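PDB 2PCQ: putative dihydrodipicolinate synthase from Thermus thermophilus, which belongs to the dihydrodipicolinate synthetase family of TIM-barrel proteins and binds a potassium ion in this crystal structure. Local coordinates for residues Q243-P251 with L273-L283. Numbering follows the deposited sequence.
Sequences QALRHLGLP and LEGLKEEGWVL
Leu248 joins the two segments through its whole side chain. Its CB lies 4.1 Å from Leu283 CD1, and its CG is 4.2 Å from Leu273 CD2. At the fork the branches part: CD1 meets Val282 CG1 at 3.7 Å and also touches Leu283 CD1, whereas CD2 is shared between Val282 CG1 and Leu273 CD2. With CG anti to the carbonyl carbon (chi1 -64°), the side chain meets Leu273 and Val282 tip to tip. Leu273 CD2 also lies 4.1 Å from Ala244 CB. Beyond Leu248, Leu250 CD1 faces Leu283 CD1 at 4.0 Å, and Leu24 and Leu28 of helix 18-28 continue this apolar patch. These contacts between Leu, Val and Ala methyls, with no hydrogen bond between the segments, mark the interface as apolar packing. The helix axes, 12.5 Å apart and crossing at -44°, are bridged by side chains. Both segments turn at glycines with positive phi, Gly249 and Gly280, each in a Schellman motif; the C-terminal tail then returns Val282 and Leu283 to Leu248. Helices 216-247 and 266-278 thus pack together in the C-terminal helical region that follows the eight-stranded TIM barrel.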
loop_
_atom_site.group_PDB
_atom_site.type_symbol
_atom_site.label_atom_id
_atom_site.label_comp_id
_atom_site.label_asym_id
_atom_site.label_seq_id
_atom_site.Cartn_x
_atom_site.Cartn_y
_atom_site.Cartn_z
ATOM N N GLN A 243 -25.959 -3.825 15.063
ATOM C CA GLN A 243 -26.250 -3.355 16.408
ATOM C C GLN A 243 -27.201 -2.158 16.355
ATOM O O GLN A 243 -28.081 -2.016 17.203
ATOM C CB GLN A 243 -24.959 -2.976 17.138
ATOM C CG GLN A 243 -25.196 -2.397 18.532
ATOM C CD GLN A 243 -23.925 -2.304 19.351
ATOM O OE1 GLN A 243 -22.839 -2.089 18.810
ATOM N NE2 GLN A 243 -24.056 -2.451 20.665
ATOM N N ALA A 244 -27.030 -1.310 15.346
ATOM C CA ALA A 244 -27.881 -0.134 15.178
ATOM C C ALA A 244 -29.303 -0.568 14.835
ATOM O O ALA A 244 -30.275 -0.049 15.387
ATOM C CB ALA A 244 -27.332 0.760 14.076
ATOM N N LEU A 245 -29.429 -1.520 13.919
ATOM C CA LEU A 245 -30.747 -1.999 13.540
ATOM C C LEU A 245 -31.434 -2.668 14.728
ATOM O O LEU A 245 -32.625 -2.457 14.944
ATOM C CB LEU A 245 -30.646 -2.965 12.356
ATOM C CG LEU A 245 -30.349 -2.275 11.022
ATOM C CD1 LEU A 245 -29.944 -3.303 9.979
ATOM C CD2 LEU A 245 -31.578 -1.499 10.566
ATOM N N ARG A 246 -30.693 -3.464 15.499
ATOM C CA ARG A 246 -31.284 -4.118 16.667
ATOM C C ARG A 246 -31.745 -3.046 17.649
ATOM O O ARG A 246 -32.820 -3.146 18.235
ATOM C CB ARG A 246 -30.281 -5.049 17.365
ATOM C CG ARG A 246 -29.859 -6.278 16.550
ATOM C CD ARG A 246 -29.278 -7.374 17.450
ATOM N NE ARG A 246 -28.151 -6.907 18.254
ATOM C CZ ARG A 246 -26.920 -6.716 17.790
ATOM N NH1 ARG A 246 -26.641 -6.956 16.512
ATOM N NH2 ARG A 246 -25.967 -6.279 18.600
ATOM N N HIS A 247 -30.931 -2.009 17.812
ATOM C CA HIS A 247 -31.262 -0.917 18.720
ATOM C C HIS A 247 -32.572 -0.237 18.326
ATOM O O HIS A 247 -33.339 0.192 19.189
ATOM C CB HIS A 247 -30.126 0.106 18.743
ATOM C CG HIS A 247 -30.415 1.310 19.583
ATOM N ND1 HIS A 247 -30.948 2.470 19.065
ATOM C CD2 HIS A 247 -30.258 1.528 20.909
ATOM C CE1 HIS A 247 -31.105 3.353 20.034
ATOM N NE2 HIS A 247 -30.692 2.806 21.165
ATOM N N LEU A 248 -32.823 -0.144 17.024
ATOM C CA LEU A 248 -34.041 0.470 16.513
ATOM C C LEU A 248 -35.207 -0.517 16.515
ATOM O O LEU A 248 -36.292 -0.206 16.033
ATOM C CB LEU A 248 -33.817 0.993 15.090
ATOM C CG LEU A 248 -32.786 2.113 14.942
ATOM C CD1 LEU A 248 -32.583 2.423 13.471
ATOM C CD2 LEU A 248 -33.261 3.351 15.697
ATOM N N GLY A 249 -34.972 -1.711 17.045
ATOM C CA GLY A 249 -36.030 -2.705 17.112
ATOM C C GLY A 249 -36.203 -3.637 15.926
ATOM O O GLY A 249 -37.133 -4.437 15.922
ATOM N N LEU A 250 -35.338 -3.548 14.918
ATOM C CA LEU A 250 -35.461 -4.437 13.762
ATOM C C LEU A 250 -34.653 -5.719 13.984
ATOM O O LEU A 250 -33.607 -5.698 14.633
ATOM C CB LEU A 250 -35.006 -3.725 12.483
ATOM C CG LEU A 250 -35.917 -2.589 12.003
ATOM C CD1 LEU A 250 -35.402 -2.026 10.692
ATOM C CD2 LEU A 250 -37.330 -3.111 11.818
ATOM N N PRO A 251 -35.133 -6.855 13.447
ATOM C CA PRO A 251 -34.469 -8.157 13.587
ATOM C C PRO A 251 -33.233 -8.382 12.704
ATOM O O PRO A 251 -33.195 -9.328 11.917
ATOM C CB PRO A 251 -35.594 -9.137 13.262
ATOM C CG PRO A 251 -36.317 -8.427 12.166
ATOM C CD PRO A 251 -36.397 -6.995 12.697
ATOM N N LEU A 273 -26.964 8.465 16.023
ATOM C CA LEU A 273 -28.197 7.837 15.565
ATOM C C LEU A 273 -29.416 8.445 16.259
ATOM O O LEU A 273 -30.398 8.798 15.606
ATOM C CB LEU A 273 -28.151 6.332 15.833
ATOM C CG LEU A 273 -29.374 5.519 15.403
ATOM C CD1 LEU A 273 -29.629 5.728 13.916
ATOM C CD2 LEU A 273 -29.140 4.043 15.705
ATOM N N GLU A 274 -29.350 8.558 17.584
ATOM C CA GLU A 274 -30.453 9.129 18.352
ATOM C C GLU A 274 -30.745 10.564 17.929
ATOM O O GLU A 274 -31.898 10.987 17.907
ATOM C CB GLU A 274 -30.144 9.087 19.852
ATOM C CG GLU A 274 -30.366 7.726 20.490
ATOM C CD GLU A 274 -31.775 7.206 20.262
ATOM O OE1 GLU A 274 -32.740 7.968 20.487
ATOM O OE2 GLU A 274 -31.924 6.034 19.859
ATOM N N GLY A 275 -29.694 11.309 17.597
ATOM C CA GLY A 275 -29.867 12.686 17.172
ATOM C C GLY A 275 -30.676 12.769 15.891
ATOM O O GLY A 275 -31.604 13.573 15.779
ATOM N N LEU A 276 -30.323 11.939 14.914
ATOM C CA LEU A 276 -31.039 11.922 13.647
ATOM C C LEU A 276 -32.459 11.422 13.861
ATOM O O LEU A 276 -33.393 11.875 13.201
ATOM C CB LEU A 276 -30.324 11.021 12.634
ATOM C CG LEU A 276 -29.042 11.588 12.019
ATOM C CD1 LEU A 276 -28.372 10.540 11.140
ATOM C CD2 LEU A 276 -29.381 12.828 11.204
ATOM N N LYS A 277 -32.625 10.488 14.790
ATOM C CA LYS A 277 -33.951 9.951 15.059
ATOM C C LYS A 277 -34.856 11.034 15.639
ATOM O O LYS A 277 -36.029 11.128 15.285
ATOM C CB LYS A 277 -33.871 8.774 16.031
ATOM C CG LYS A 277 -35.216 8.107 16.274
ATOM C CD LYS A 277 -35.101 6.971 17.272
ATOM C CE LYS A 277 -36.455 6.341 17.531
ATOM N NZ LYS A 277 -36.376 5.294 18.581
ATOM N N GLU A 278 -34.299 11.850 16.529
ATOM C CA GLU A 278 -35.050 12.931 17.158
ATOM C C GLU A 278 -35.449 13.970 16.110
ATOM O O GLU A 278 -36.488 14.616 16.235
ATOM C CB GLU A 278 -34.206 13.581 18.256
ATOM C CG GLU A 278 -34.916 14.674 19.037
ATOM C CD GLU A 278 -36.187 14.184 19.709
ATOM O OE1 GLU A 278 -36.128 13.160 20.423
ATOM O OE2 GLU A 278 -37.246 14.825 19.525
ATOM N N GLU A 279 -34.620 14.123 15.078
ATOM C CA GLU A 279 -34.906 15.069 14.001
ATOM C C GLU A 279 -35.947 14.503 13.044
ATOM O O GLU A 279 -36.444 15.216 12.174
ATOM C CB GLU A 279 -33.645 15.392 13.195
ATOM C CG GLU A 279 -32.603 16.205 13.919
ATOM C CD GLU A 279 -31.507 16.663 12.979
ATOM O OE1 GLU A 279 -31.820 17.396 12.019
ATOM O OE2 GLU A 279 -30.337 16.292 13.191
ATOM N N GLY A 280 -36.252 13.216 13.193
ATOM C CA GLY A 280 -37.242 12.578 12.338
ATOM C C GLY A 280 -36.708 11.989 11.042
ATOM O O GLY A 280 -37.479 11.724 10.121
ATOM N N TRP A 281 -35.397 11.765 10.974
ATOM C CA TRP A 281 -34.766 11.218 9.772
ATOM C C TRP A 281 -34.544 9.704 9.767
ATOM O O TRP A 281 -34.135 9.143 8.749
ATOM C CB TRP A 281 -33.419 11.910 9.532
ATOM C CG TRP A 281 -33.508 13.222 8.804
ATOM C CD1 TRP A 281 -32.903 14.393 9.158
ATOM C CD2 TRP A 281 -34.187 13.477 7.566
ATOM N NE1 TRP A 281 -33.161 15.363 8.218
ATOM C CE2 TRP A 281 -33.951 14.831 7.233
ATOM C CE3 TRP A 281 -34.979 12.702 6.711
ATOM C CZ2 TRP A 281 -34.468 15.420 6.073
ATOM C CZ3 TRP A 281 -35.495 13.288 5.557
ATOM C CH2 TRP A 281 -35.241 14.637 5.253
ATOM N N VAL A 282 -34.814 9.039 10.887
ATOM C CA VAL A 282 -34.598 7.595 10.970
ATOM C C VAL A 282 -35.798 6.736 10.583
ATOM O O VAL A 282 -36.930 7.008 10.980
ATOM C CB VAL A 282 -34.127 7.194 12.383
ATOM C CG1 VAL A 282 -34.001 5.675 12.488
ATOM C CG2 VAL A 282 -32.780 7.852 12.673
ATOM N N LEU A 283 -35.525 5.692 9.803
ATOM C CA LEU A 283 -36.546 4.765 9.329
ATOM C C LEU A 283 -37.834 5.462 8.899
ATOM O O LEU A 283 -38.919 5.082 9.394
ATOM C CB LEU A 283 -36.846 3.723 10.410
ATOM C CG LEU A 283 -35.712 2.733 10.682
ATOM C CD1 LEU A 283 -36.099 1.794 11.814
ATOM C CD2 LEU A 283 -35.422 1.946 9.412
#